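Local structure of spore coat polysaccharide biosynthesis protein SpsE (Bacillus subtilis, 1VLI) at residues F47-A52 / V61-F66; Q114-S119 / S134-K139; F16-K21 / N158-F163; N38-L43 / K253-A258. The protein probably works as an N-acylneuraminate-9-phosphate synthase-type enzyme in the pathway that builds the spore coat polysaccharide. One frame throughout, in Å; residues are numbered along the deposited sequence.

Contact 1: residues F47-A52 / V61-F66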
loop_
_atom_site.group_PDB
_atom_site.type_symbol
_atom_site.label_atom_id
_atom_site.label_comp_id
_atom_site.label_asym_id
_atom_site.label_seq_id
_atom_site.Cartn_x
_atom_site.Cartn_y
_atom_site.Cartn_z
ATOM N N PHE A 47 -17.233 13.214 -4.815
ATOM C CA PHE A 47 -18.279 12.566 -5.634
ATOM C C PHE A 47 -17.934 12.612 -7.112
ATOM O O PHE A 47 -18.229 11.651 -7.845
ATOM C CB PHE A 47 -19.682 13.194 -5.447
ATOM C CG PHE A 47 -20.288 12.978 -4.070
ATOM C CD1 PHE A 47 -20.122 11.778 -3.385
ATOM C CD2 PHE A 47 -21.069 13.971 -3.478
ATOM C CE1 PHE A 47 -20.683 11.582 -2.130
ATOM C CE2 PHE A 47 -21.640 13.782 -2.206
ATOM C CZ PHE A 47 -21.449 12.586 -1.536
ATOM N N ALA A 48 -17.323 13.715 -7.558
ATOM C CA ALA A 48 -16.950 13.844 -8.972
ATOM C C ALA A 48 -15.800 12.874 -9.348
ATOM O O ALA A 48 -15.770 12.327 -10.458
ATOM C CB ALA A 48 -16.596 15.284 -9.306
ATOM N N LEU A 49 -14.882 12.640 -8.416
ATOM C CA LEU A 49 -13.790 11.677 -8.654
ATOM C C LEU A 49 -14.365 10.275 -8.803
ATOM O O LEU A 49 -14.119 9.610 -9.793
ATOM C CB LEU A 49 -12.741 11.757 -7.557
ATOM C CG LEU A 49 -11.801 12.962 -7.672
ATOM C CD1 LEU A 49 -11.269 13.323 -6.291
ATOM C CD2 LEU A 49 -10.649 12.699 -8.660
ATOM N N ILE A 50 -15.193 9.873 -7.845
ATOM C CA ILE A 50 -16.039 8.681 -7.971
ATOM C C ILE A 50 -16.685 8.580 -9.336
ATOM O O ILE A 50 -16.539 7.544 -9.970
ATOM C CB ILE A 50 -17.095 8.606 -6.810
ATOM C CG1 ILE A 50 -16.337 8.536 -5.474
ATOM C CG2 ILE A 50 -17.996 7.379 -6.954
ATOM C CD1 ILE A 50 -17.146 8.245 -4.258
ATOM N N ASP A 51 -17.348 9.647 -9.810
ATOM C CA ASP A 51 -17.976 9.670 -11.151
ATOM C C ASP A 51 -16.997 9.343 -12.246
ATOM O O ASP A 51 -17.287 8.525 -13.122
ATOM C CB ASP A 51 -18.562 11.044 -11.499
ATOM C CG ASP A 51 -19.858 11.362 -10.747
ATOM O OD1 ASP A 51 -20.687 10.452 -10.513
ATOM O OD2 ASP A 51 -20.140 12.523 -10.379
ATOM N N ALA A 52 -15.854 10.022 -12.215
ATOM C CA ALA A 52 -14.821 9.862 -13.239
ATOM C C ALA A 52 -14.305 8.420 -13.313
ATOM O O ALA A 52 -14.145 7.868 -14.408
ATOM C CB ALA A 52 -13.676 10.829 -12.985
ATOM N N VAL A 61 -12.235 2.444 -6.493
ATOM C CA VAL A 61 -11.771 3.811 -6.347
ATOM C C VAL A 61 -11.171 3.881 -4.974
ATOM O O VAL A 61 -11.754 3.382 -4.000
ATOM C CB VAL A 61 -12.912 4.853 -6.523
ATOM C CG1 VAL A 61 -13.964 4.671 -5.433
ATOM C CG2 VAL A 61 -12.348 6.300 -6.528
ATOM N N LYS A 62 -9.978 4.463 -4.895
ATOM C CA LYS A 62 -9.228 4.459 -3.661
ATOM C C LYS A 62 -8.977 5.873 -3.113
ATOM O O LYS A 62 -8.444 6.733 -3.847
ATOM C CB LYS A 62 -7.917 3.719 -3.881
ATOM C CG LYS A 62 -6.938 3.991 -2.761
ATOM C CD LYS A 62 -6.378 2.740 -2.227
ATOM C CE LYS A 62 -5.062 2.410 -2.974
ATOM N NZ LYS A 62 -4.008 3.415 -2.695
ATOM N N PHE A 63 -9.348 6.087 -1.834
ATOM C CA PHE A 63 -9.152 7.351 -1.098
ATOM C C PHE A 63 -8.235 7.177 0.112
ATOM O O PHE A 63 -8.265 6.139 0.784
ATOM C CB PHE A 63 -10.499 7.907 -0.599
ATOM C CG PHE A 63 -11.358 8.491 -1.705
ATOM C CD1 PHE A 63 -11.213 9.827 -2.089
ATOM C CD2 PHE A 63 -12.284 7.704 -2.373
ATOM C CE1 PHE A 63 -11.959 10.361 -3.118
ATOM C CE2 PHE A 63 -13.053 8.241 -3.421
ATOM C CZ PHE A 63 -12.881 9.570 -3.794
ATOM N N GLN A 64 -7.421 8.192 0.398
ATOM C CA GLN A 64 -6.672 8.238 1.658
ATOM C C GLN A 64 -7.588 8.598 2.819
ATOM O O GLN A 64 -8.285 9.623 2.781
ATOM C CB GLN A 64 -5.563 9.268 1.586
ATOM C CG GLN A 64 -4.393 8.991 2.520
ATOM C CD GLN A 64 -3.313 10.065 2.418
ATOM O OE1 GLN A 64 -3.076 10.798 3.369
ATOM N NE2 GLN A 64 -2.675 10.160 1.262
HETATM N N MSE A 65 -7.596 7.759 3.846
HETATM C CA MSE A 65 -8.399 8.044 5.024
HETATM C C MSE A 65 -7.603 8.577 6.194
HETATM O O MSE A 65 -8.120 9.359 6.979
HETATM C CB MSE A 65 -9.194 6.828 5.446
HETATM C CG MSE A 65 -10.414 6.625 4.573
HETATM SE SE MSE A 65 -11.544 5.177 5.248
HETATM C CE MSE A 65 -11.853 5.832 7.026
ATOM N N PHE A 66 -6.343 8.177 6.304
ATOM C CA PHE A 66 -5.563 8.519 7.476
ATOM C C PHE A 66 -4.390 9.446 7.154
ATOM O O PHE A 66 -3.793 9.353 6.075
ATOM C CB PHE A 66 -5.149 7.239 8.196
ATOM C CG PHE A 66 -6.292 6.286 8.381
ATOM C CD1 PHE A 66 -7.179 6.434 9.448
ATOM C CD2 PHE A 66 -6.531 5.279 7.453
ATOM C CE1 PHE A 66 -8.255 5.575 9.592
ATOM C CE2 PHE A 66 -7.617 4.416 7.591
ATOM C CZ PHE A 66 -8.474 4.562 8.656
#
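Ile50 meets the ring of Phe63 at its edge, and the two side chains cross at about a right angle. The CG1 carbon of Ile50 lies near the plane of the ring, 3.9 Å from Phe63 CE2 and 4.0 Å from Phe63 CZ. A chi1 of -61° brings CG1 of Ile50 beside its backbone N, opposite the carbonyl carbon, and CD1 stays within 4.2 Å of Phe63 CE2. Leu49 approaches more loosely and obliquely, with CB 4.4 Å from Phe63 CZ, and its side chain also packs on Phe249. The two helix residues thus receive the far end of the ring, CE2 and CZ, by van der Waals packing alone. Phenylalanine suits the strand position because its length carries the ring from the strand to the helix; the beta-branched Ile50 offers a broad apolar surface that also packs on Leu106, Tyr109 and Cys110 of helix 103-112. Strand alternation sorts the neighbours. Val61, like Phe63, lies on the helix-facing side and touches Cys110, whereas Lys62 points to the other side of the sheet and forms a salt bridge with Glu246. Such buried layering of helix 43-56 over strand 60-63, the strand that follows it, belongs to the beta-alpha-beta crossover, the repeating unit of the TIM barrel found in the NeuB family.

Contact 2: residues Q114-S119 / S134-K139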
loop_
_atom_site.group_PDB
_atom_site.type_symbol
_atom_site.label_atom_id
_atom_site.label_comp_id
_atom_site.label_asym_id
_atom_site.label_seq_id
_atom_site.Cartn_x
_atom_site.Cartn_y
_atom_site.Cartn_z
ATOM N N GLN A 114 -21.566 1.561 -8.607
ATOM C CA GLN A 114 -21.012 0.220 -8.771
ATOM C C GLN A 114 -19.497 0.219 -8.881
ATOM O O GLN A 114 -18.911 -0.453 -9.737
ATOM C CB GLN A 114 -21.669 -0.507 -9.936
ATOM C CG GLN A 114 -22.958 -1.185 -9.540
ATOM C CD GLN A 114 -23.967 -1.196 -10.658
ATOM O OE1 GLN A 114 -23.672 -1.625 -11.786
ATOM N NE2 GLN A 114 -25.176 -0.716 -10.359
ATOM N N VAL A 115 -18.868 1.008 -8.019
ATOM C CA VAL A 115 -17.436 0.908 -7.847
ATOM C C VAL A 115 -17.130 0.541 -6.392
ATOM O O VAL A 115 -17.930 0.802 -5.463
ATOM C CB VAL A 115 -16.653 2.157 -8.371
ATOM C CG1 VAL A 115 -17.071 2.501 -9.776
ATOM C CG2 VAL A 115 -16.868 3.345 -7.497
ATOM N N ILE A 116 -15.979 -0.095 -6.216
ATOM C CA ILE A 116 -15.602 -0.633 -4.933
ATOM C C ILE A 116 -14.667 0.363 -4.276
ATOM O O ILE A 116 -13.557 0.633 -4.784
ATOM C CB ILE A 116 -14.893 -2.002 -5.109
ATOM C CG1 ILE A 116 -15.841 -3.045 -5.739
ATOM C CG2 ILE A 116 -14.296 -2.486 -3.773
ATOM C CD1 ILE A 116 -15.104 -4.299 -6.265
ATOM N N PHE A 117 -15.111 0.878 -3.137
ATOM C CA PHE A 117 -14.331 1.767 -2.316
ATOM C C PHE A 117 -13.234 0.995 -1.621
ATOM O O PHE A 117 -13.482 -0.060 -1.019
ATOM C CB PHE A 117 -15.222 2.424 -1.266
ATOM C CG PHE A 117 -14.476 3.323 -0.305
ATOM C CD1 PHE A 117 -14.299 4.684 -0.593
ATOM C CD2 PHE A 117 -13.937 2.816 0.879
ATOM C CE1 PHE A 117 -13.594 5.518 0.298
ATOM C CE2 PHE A 117 -13.226 3.640 1.761
ATOM C CZ PHE A 117 -13.065 4.990 1.472
ATOM N N LEU A 118 -12.020 1.539 -1.714
ATOM C CA LEU A 118 -10.855 0.997 -1.016
ATOM C C LEU A 118 -10.049 2.085 -0.339
ATOM O O LEU A 118 -9.969 3.215 -0.822
ATOM C CB LEU A 118 -9.943 0.252 -1.987
ATOM C CG LEU A 118 -10.483 -1.011 -2.647
ATOM C CD1 LEU A 118 -9.459 -1.418 -3.650
ATOM C CD2 LEU A 118 -10.707 -2.117 -1.643
ATOM N N SER A 119 -9.434 1.737 0.781
ATOM C CA SER A 119 -8.459 2.623 1.403
ATOM C C SER A 119 -7.250 1.835 1.944
ATOM O O SER A 119 -7.197 0.602 1.860
ATOM C CB SER A 119 -9.134 3.410 2.521
ATOM O OG SER A 119 -8.440 4.606 2.749
ATOM N N SER A 134 -16.893 -2.389 7.056
ATOM C CA SER A 134 -16.942 -3.638 6.257
ATOM C C SER A 134 -16.156 -3.549 4.946
ATOM O O SER A 134 -16.739 -3.730 3.883
ATOM C CB SER A 134 -18.396 -4.050 5.930
ATOM O OG SER A 134 -19.140 -4.319 7.100
ATOM N N PRO A 135 -14.843 -3.321 4.999
ATOM C CA PRO A 135 -14.070 -3.093 3.771
ATOM C C PRO A 135 -14.059 -4.344 2.855
ATOM O O PRO A 135 -14.292 -5.450 3.359
ATOM C CB PRO A 135 -12.659 -2.760 4.306
ATOM C CG PRO A 135 -12.573 -3.431 5.575
ATOM C CD PRO A 135 -13.984 -3.352 6.190
ATOM N N SER A 136 -13.833 -4.177 1.548
ATOM C CA SER A 136 -13.681 -5.325 0.623
ATOM C C SER A 136 -12.240 -5.870 0.564
ATOM O O SER A 136 -11.993 -6.958 0.043
ATOM C CB SER A 136 -14.125 -4.949 -0.798
ATOM O OG SER A 136 -15.455 -4.413 -0.820
ATOM N N ALA A 137 -11.292 -5.118 1.106
ATOM C CA ALA A 137 -9.881 -5.490 1.050
ATOM C C ALA A 137 -9.183 -4.436 1.833
ATOM O O ALA A 137 -9.733 -3.327 2.025
ATOM C CB ALA A 137 -9.351 -5.515 -0.382
ATOM N N PHE A 138 -8.005 -4.813 2.324
ATOM C CA PHE A 138 -7.109 -3.920 3.018
ATOM C C PHE A 138 -5.914 -3.734 2.095
ATOM O O PHE A 138 -5.420 -4.688 1.517
ATOM C CB PHE A 138 -6.663 -4.533 4.337
ATOM C CG PHE A 138 -7.752 -4.623 5.370
ATOM C CD1 PHE A 138 -8.090 -3.514 6.156
ATOM C CD2 PHE A 138 -8.431 -5.824 5.580
ATOM C CE1 PHE A 138 -9.105 -3.597 7.135
ATOM C CE2 PHE A 138 -9.451 -5.918 6.562
ATOM C CZ PHE A 138 -9.798 -4.801 7.329
ATOM N N LYS A 139 -5.511 -2.482 1.934
ATOM C CA LYS A 139 -4.399 -2.090 1.132
ATOM C C LYS A 139 -3.286 -1.681 2.113
ATOM O O LYS A 139 -3.538 -1.037 3.103
ATOM C CB LYS A 139 -4.807 -0.979 0.140
ATOM C CG LYS A 139 -3.612 -0.380 -0.663
ATOM C CD LYS A 139 -3.257 -1.193 -1.908
ATOM C CE LYS A 139 -1.964 -0.718 -2.570
ATOM N NZ LYS A 139 -0.726 -1.134 -1.815
HETATM O O HOH W 1 -12.880 -1.040 1.538
HETATM O O HOH W 2 -10.151 -0.680 1.787
#
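Residues 116-119 and 136-139 run in roughly the same direction, 36° apart, and come closest where the CA atoms of Ser119 and Lys139 are 6.2 Å apart. They carry the third (116-118) and fourth (138-140) strands of the TIM barrel, and at this seam water takes the place of direct backbone pairing. One water donates to Phe117 O at 2.8 Å and accepts from Ser136 N at a longer 3.3 Å. A second water accepts from Ser119 N and donates to Ala137 O, both at 2.7 Å, so these four backbone groups are bridged between the two segments. Beside the waters, Leu118 extends CD2 to Ala137 CB, 3.9 Å away; the small alanine lets a branched side chain come close to its backbone. Nearer the strand starts, Ile116 CG2 rests 3.7 Å from Ser136 OG, a serine fitting this partly exposed margin. Lys139 turns its CB toward the other strand but carries its amine off: CG stands opposite the backbone N (chi1 173°), and bends at chi2 and chi4 bring NZ to a hydrogen bond with Ser164 OG. What remains at the seam is Lys139 CB, 3.3 Å from Ser119 O.

Contact 3: residues F16-K21 / N158-F163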
loop_
_atom_site.group_PDB
_atom_site.type_symbol
_atom_site.label_atom_id
_atom_site.label_comp_id
_atom_site.label_asym_id
_atom_site.label_seq_id
_atom_site.Cartn_x
_atom_site.Cartn_y
_atom_site.Cartn_z
ATOM N N PHE A 16 -9.156 -14.993 -5.968
ATOM C CA PHE A 16 -10.030 -14.684 -4.832
ATOM C C PHE A 16 -11.081 -13.614 -5.169
ATOM O O PHE A 16 -11.117 -13.110 -6.293
ATOM C CB PHE A 16 -9.242 -14.325 -3.564
ATOM C CG PHE A 16 -8.292 -13.156 -3.719
ATOM C CD1 PHE A 16 -8.724 -11.865 -3.485
ATOM C CD2 PHE A 16 -6.947 -13.359 -4.049
ATOM C CE1 PHE A 16 -7.861 -10.766 -3.587
ATOM C CE2 PHE A 16 -6.053 -12.272 -4.161
ATOM C CZ PHE A 16 -6.500 -10.973 -3.941
ATOM N N GLN A 17 -11.937 -13.282 -4.209
ATOM C CA GLN A 17 -13.036 -12.347 -4.453
ATOM C C GLN A 17 -12.804 -11.007 -3.757
ATOM O O GLN A 17 -12.683 -10.976 -2.535
ATOM C CB GLN A 17 -14.351 -12.927 -3.909
ATOM C CG GLN A 17 -14.848 -14.172 -4.559
ATOM C CD GLN A 17 -15.210 -13.940 -6.004
ATOM O OE1 GLN A 17 -14.454 -14.342 -6.903
ATOM N NE2 GLN A 17 -16.353 -13.274 -6.245
ATOM N N ILE A 18 -12.764 -9.901 -4.501
ATOM C CA ILE A 18 -12.970 -8.590 -3.865
ATOM C C ILE A 18 -14.432 -8.148 -4.056
ATOM O O ILE A 18 -14.877 -7.908 -5.174
ATOM C CB ILE A 18 -11.995 -7.569 -4.408
ATOM C CG1 ILE A 18 -10.563 -7.956 -4.010
ATOM C CG2 ILE A 18 -12.283 -6.224 -3.803
ATOM C CD1 ILE A 18 -9.490 -7.169 -4.746
ATOM N N ALA A 19 -15.195 -8.080 -2.972
ATOM C CA ALA A 19 -16.657 -7.806 -3.074
ATOM C C ALA A 19 -17.289 -8.883 -3.958
ATOM O O ALA A 19 -17.165 -10.079 -3.665
ATOM C CB ALA A 19 -16.939 -6.384 -3.622
ATOM N N ASN A 20 -17.876 -8.465 -5.073
ATOM C CA ASN A 20 -18.576 -9.368 -5.981
ATOM C C ASN A 20 -17.768 -9.759 -7.237
ATOM O O ASN A 20 -18.349 -10.224 -8.230
ATOM C CB ASN A 20 -19.919 -8.724 -6.388
ATOM C CG ASN A 20 -19.732 -7.479 -7.280
ATOM O OD1 ASN A 20 -18.805 -6.692 -7.082
ATOM N ND2 ASN A 20 -20.610 -7.314 -8.275
ATOM N N LYS A 21 -16.436 -9.616 -7.170
ATOM C CA LYS A 21 -15.565 -9.650 -8.351
ATOM C C LYS A 21 -14.322 -10.498 -8.184
ATOM O O LYS A 21 -13.618 -10.385 -7.189
ATOM C CB LYS A 21 -15.119 -8.229 -8.696
ATOM C CG LYS A 21 -15.744 -7.748 -9.947
ATOM C CD LYS A 21 -15.847 -6.248 -9.987
ATOM C CE LYS A 21 -16.933 -5.854 -10.981
ATOM N NZ LYS A 21 -16.622 -4.568 -11.653
ATOM N N ASN A 158 -9.645 -11.703 7.984
ATOM C CA ASN A 158 -10.068 -12.553 6.870
ATOM C C ASN A 158 -10.596 -11.916 5.584
ATOM O O ASN A 158 -11.357 -12.508 4.832
ATOM C CB ASN A 158 -10.913 -13.738 7.331
ATOM C CG ASN A 158 -10.131 -15.058 7.230
ATOM O OD1 ASN A 158 -9.713 -15.598 8.265
ATOM N ND2 ASN A 158 -9.870 -15.551 5.973
ATOM N N ARG A 159 -10.124 -10.721 5.306
ATOM C CA ARG A 159 -10.416 -10.087 4.057
ATOM C C ARG A 159 -9.186 -10.112 3.158
ATOM O O ARG A 159 -8.047 -10.350 3.622
ATOM C CB ARG A 159 -10.898 -8.668 4.326
ATOM C CG ARG A 159 -12.347 -8.634 4.807
ATOM C CD ARG A 159 -13.340 -9.117 3.713
ATOM N NE ARG A 159 -14.664 -9.455 4.241
ATOM C CZ ARG A 159 -14.992 -10.633 4.779
ATOM N NH1 ARG A 159 -14.091 -11.617 4.872
ATOM N NH2 ARG A 159 -16.225 -10.826 5.232
ATOM N N PRO A 160 -9.409 -9.916 1.865
ATOM C CA PRO A 160 -8.309 -9.797 0.937
ATOM C C PRO A 160 -7.271 -8.755 1.370
ATOM O O PRO A 160 -7.589 -7.751 2.015
ATOM C CB PRO A 160 -9.008 -9.384 -0.354
ATOM C CG PRO A 160 -10.319 -10.056 -0.247
ATOM C CD PRO A 160 -10.715 -9.856 1.178
HETATM N N MSE A 161 -6.023 -9.004 0.992
HETATM C CA MSE A 161 -4.953 -8.103 1.336
HETATM C C MSE A 161 -4.113 -7.788 0.147
HETATM O O MSE A 161 -3.750 -8.696 -0.615
HETATM C CB MSE A 161 -4.174 -8.719 2.430
HETATM C CG MSE A 161 -4.937 -8.487 3.705
HETATM SE SE MSE A 161 -4.114 -8.993 5.258
HETATM C CE MSE A 161 -2.523 -7.791 5.317
ATOM N N ILE A 162 -3.889 -6.498 -0.076
ATOM C CA ILE A 162 -3.071 -6.051 -1.206
ATOM C C ILE A 162 -1.876 -5.344 -0.642
ATOM O O ILE A 162 -2.055 -4.353 0.083
ATOM C CB ILE A 162 -3.842 -5.068 -2.082
ATOM C CG1 ILE A 162 -5.197 -5.647 -2.484
ATOM C CG2 ILE A 162 -3.023 -4.693 -3.323
ATOM C CD1 ILE A 162 -6.118 -4.618 -3.102
ATOM N N PHE A 163 -0.669 -5.839 -0.918
ATOM C CA PHE A 163 0.495 -5.121 -0.394
ATOM C C PHE A 163 1.480 -4.688 -1.470
ATOM O O PHE A 163 1.633 -5.350 -2.486
ATOM C CB PHE A 163 1.121 -5.797 0.826
ATOM C CG PHE A 163 1.900 -7.047 0.526
ATOM C CD1 PHE A 163 3.259 -6.982 0.122
ATOM C CD2 PHE A 163 1.316 -8.298 0.709
ATOM C CE1 PHE A 163 3.987 -8.121 -0.082
ATOM C CE2 PHE A 163 2.052 -9.467 0.474
ATOM C CZ PHE A 163 3.395 -9.380 0.097
#
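The carbonyl oxygen of Asn158, two residues ahead of the proline that meets Phe16, is gripped twice, by Arg159 NH1 and by Gln187 NE2. Arg159 NH1 donates over 2.9 Å in a bent bond, 133° at the hydrogen; the oxygen lies in the guanidinium plane, but the nitrogen stands well above the carbonyl plane. Asn158 leaves the preceding helix with positive phi, a conformation asparagine tolerates better than most residues. Pro160 then forms the centre of the contact. Its CB is 3.7 Å from Phe16 CE1, approaching the ring obliquely, and its CG sits 3.4 Å from Gln17 O, while Ile18 CG1 adds a looser touch at 4.2 Å from Pro160 CB. Phe16 reaches the proline with CG held between its own backbone N and carbonyl carbon (chi1 58°), and its ring also packs on Gln187 and Ala189. A compact, rigid proline suits this spot, giving apolar surface to two side chains at once. The opposing segment is shaped by a type II' turn, with Ile18 N bonded to Lys21 O and Lys21 N to Ile18 O; Ala19 takes the positive phi. Lys21 extends to a salt bridge with Asp59. Together these features describe an N-terminal beta hairpin, strands 15-18 and 21-24, laid against the end of a TIM barrel where its parallel strands begin.

Contact 4: residues N38-L43 / K253-A258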
loop_
_atom_site.group_PDB
_atom_site.type_symbol
_atom_site.label_atom_id
_atom_site.label_comp_id
_atom_site.label_asym_id
_atom_site.label_seq_id
_atom_site.Cartn_x
_atom_site.Cartn_y
_atom_site.Cartn_z
ATOM N N ASN A 38 -7.024 14.136 -3.901
ATOM C CA ASN A 38 -7.375 15.038 -4.996
ATOM C C ASN A 38 -8.810 15.609 -4.984
ATOM O O ASN A 38 -9.230 16.256 -5.946
ATOM C CB ASN A 38 -7.087 14.378 -6.352
ATOM C CG ASN A 38 -5.584 14.199 -6.632
ATOM O OD1 ASN A 38 -4.729 14.738 -5.930
ATOM N ND2 ASN A 38 -5.270 13.442 -7.683
ATOM N N HIS A 39 -9.545 15.384 -3.901
ATOM C CA HIS A 39 -10.857 16.028 -3.683
ATOM C C HIS A 39 -10.728 17.452 -3.109
ATOM O O HIS A 39 -11.718 18.168 -2.972
ATOM C CB HIS A 39 -11.690 15.176 -2.725
ATOM C CG HIS A 39 -10.958 14.788 -1.477
ATOM N ND1 HIS A 39 -10.651 15.690 -0.483
ATOM C CD2 HIS A 39 -10.479 13.594 -1.055
ATOM C CE1 HIS A 39 -10.022 15.073 0.501
ATOM N NE2 HIS A 39 -9.902 13.798 0.178
ATOM N N ASP A 40 -9.501 17.811 -2.734
ATOM C CA ASP A 40 -9.125 19.113 -2.204
ATOM C C ASP A 40 -9.975 19.570 -1.004
ATOM O O ASP A 40 -10.195 20.758 -0.829
ATOM C CB ASP A 40 -9.141 20.157 -3.330
ATOM C CG ASP A 40 -8.020 19.952 -4.369
ATOM O OD1 ASP A 40 -6.958 19.344 -4.041
ATOM O OD2 ASP A 40 -8.115 20.399 -5.543
ATOM N N GLY A 41 -10.453 18.626 -0.194
ATOM C CA GLY A 41 -11.348 18.901 0.939
ATOM C C GLY A 41 -12.770 19.310 0.584
ATOM O O GLY A 41 -13.495 19.850 1.409
ATOM N N LYS A 42 -13.176 19.056 -0.648
ATOM C CA LYS A 42 -14.517 19.377 -1.095
ATOM C C LYS A 42 -15.256 18.081 -1.409
ATOM O O LYS A 42 -14.856 17.331 -2.334
ATOM C CB LYS A 42 -14.450 20.274 -2.328
ATOM C CG LYS A 42 -13.660 21.551 -2.106
ATOM C CD LYS A 42 -14.132 22.664 -3.035
ATOM C CE LYS A 42 -13.251 22.800 -4.267
ATOM N NZ LYS A 42 -11.861 23.155 -3.863
ATOM N N LEU A 43 -16.318 17.819 -0.640
ATOM C CA LEU A 43 -17.098 16.579 -0.747
ATOM C C LEU A 43 -17.704 16.360 -2.125
ATOM O O LEU A 43 -17.749 15.235 -2.614
ATOM C CB LEU A 43 -18.202 16.517 0.319
ATOM C CG LEU A 43 -19.204 15.354 0.207
ATOM C CD1 LEU A 43 -18.524 13.988 0.315
ATOM C CD2 LEU A 43 -20.347 15.470 1.207
ATOM N N LYS A 253 -5.970 18.192 -14.183
ATOM C CA LYS A 253 -4.507 18.104 -13.985
ATOM C C LYS A 253 -3.838 19.431 -13.605
ATOM O O LYS A 253 -2.709 19.450 -13.101
ATOM C CB LYS A 253 -3.830 17.531 -15.237
ATOM C CG LYS A 253 -4.132 16.058 -15.507
ATOM C CD LYS A 253 -3.791 15.639 -16.941
ATOM C CE LYS A 253 -2.293 15.484 -17.176
ATOM N NZ LYS A 253 -1.700 14.388 -16.368
ATOM N N ASN A 254 -4.532 20.537 -13.857
ATOM C CA ASN A 254 -3.958 21.859 -13.628
ATOM C C ASN A 254 -4.266 22.434 -12.244
ATOM O O ASN A 254 -3.735 23.491 -11.892
ATOM C CB ASN A 254 -4.347 22.839 -14.750
ATOM C CG ASN A 254 -3.765 22.440 -16.104
ATOM O OD1 ASN A 254 -4.484 22.388 -17.103
ATOM N ND2 ASN A 254 -2.462 22.137 -16.139
ATOM N N LEU A 255 -5.101 21.736 -11.467
ATOM C CA LEU A 255 -5.387 22.118 -10.074
ATOM C C LEU A 255 -4.079 22.211 -9.279
ATOM O O LEU A 255 -3.161 21.425 -9.532
ATOM C CB LEU A 255 -6.391 21.148 -9.430
ATOM C CG LEU A 255 -7.854 21.284 -9.898
ATOM C CD1 LEU A 255 -8.687 20.064 -9.544
ATOM C CD2 LEU A 255 -8.515 22.553 -9.365
ATOM N N PRO A 256 -3.965 23.195 -8.377
ATOM C CA PRO A 256 -2.710 23.429 -7.632
ATOM C C PRO A 256 -2.282 22.174 -6.873
ATOM O O PRO A 256 -2.855 21.832 -5.844
ATOM C CB PRO A 256 -3.050 24.586 -6.691
ATOM C CG PRO A 256 -4.564 24.691 -6.712
ATOM C CD PRO A 256 -5.018 24.166 -8.029
ATOM N N GLY A 257 -1.259 21.514 -7.405
ATOM C CA GLY A 257 -1.072 20.069 -7.256
ATOM C C GLY A 257 -0.963 19.446 -5.882
ATOM O O GLY A 257 0.117 19.449 -5.296
ATOM N N ALA A 258 -2.075 18.902 -5.378
ATOM C CA ALA A 258 -2.033 17.864 -4.333
ATOM C C ALA A 258 -1.206 16.679 -4.888
ATOM O O ALA A 258 -0.006 16.596 -4.629
ATOM C CB ALA A 258 -3.446 17.437 -3.929
#
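Asn38 and Ala258 make the close part of this contact: Asn38 OD1 lies 3.6 Å from Ala258 CB, and their CA atoms are 6.1 Å apart. A methyl group is small enough to sit against the amide without disturbing its polar bonds. Asn38 OD1 accepts from the backbone N of Asp259 and ND2 donates to Phe249 O, so both ends of this buried amide are held by the backbone beyond strand 244-248. With chi1 at -69°, CG of Asn38 stands beside its own N and is directed across to that loop. The two segments are the loops that follow the first and eighth strands of the TIM barrel, neighbours at the C-terminal rim, the end where enzymes of this fold carry their active sites. Asp40 belongs to the looser side. Its OD1 is 4.0 Å from Ala258 CB and its OD2 4.1 Å from Leu255 CD1, the aspartate and leucine crossing obliquely. The carboxylate has polar partners as well: OD1 bonds to His260 NE2, and OD2 has a weak bond from Gln45 NE2. Beyond Leu255, Pro256 and Gly257 face solvent. Asp40 and Gly41 both have positive phi, as the type I' turn from His39 to Lys42 requires; glycine adopts such angles readily. Lys42 N closes the turn on His39 O at 2.9 Å. Inside it, Gly41 N donates to His39 ND1 at 3.0 Å, close to the imidazole plane, while the His39 ring packs edge-to-face with Trp102.

Contact 4 lies at the C-terminal rim of the barrel and contact 3 at the end where its strands begin, with contacts 1 and 2 between. Contacts 1 and 2, with centres about 11 Å apart, share neighbouring strands: Val61 N probably bonds to Ile116 O at 2.8 Å. Contact 3 lies about 8 Å from contact 2, centre to centre, joined by probable backbone bonds such as Phe138 O to Ile162 N at 2.9 Å. Contact 4 meets contact 1 where His39 CD2 packs 4.0 Å from Phe63 CD1, but its centre is about 29 Å from that of contact 3. The zinc ion, bound by His226 and His248, is about 8 Å from the side chain of Lys139, about 10 Å from that of Asn38 and about 12 Å from that of Phe63.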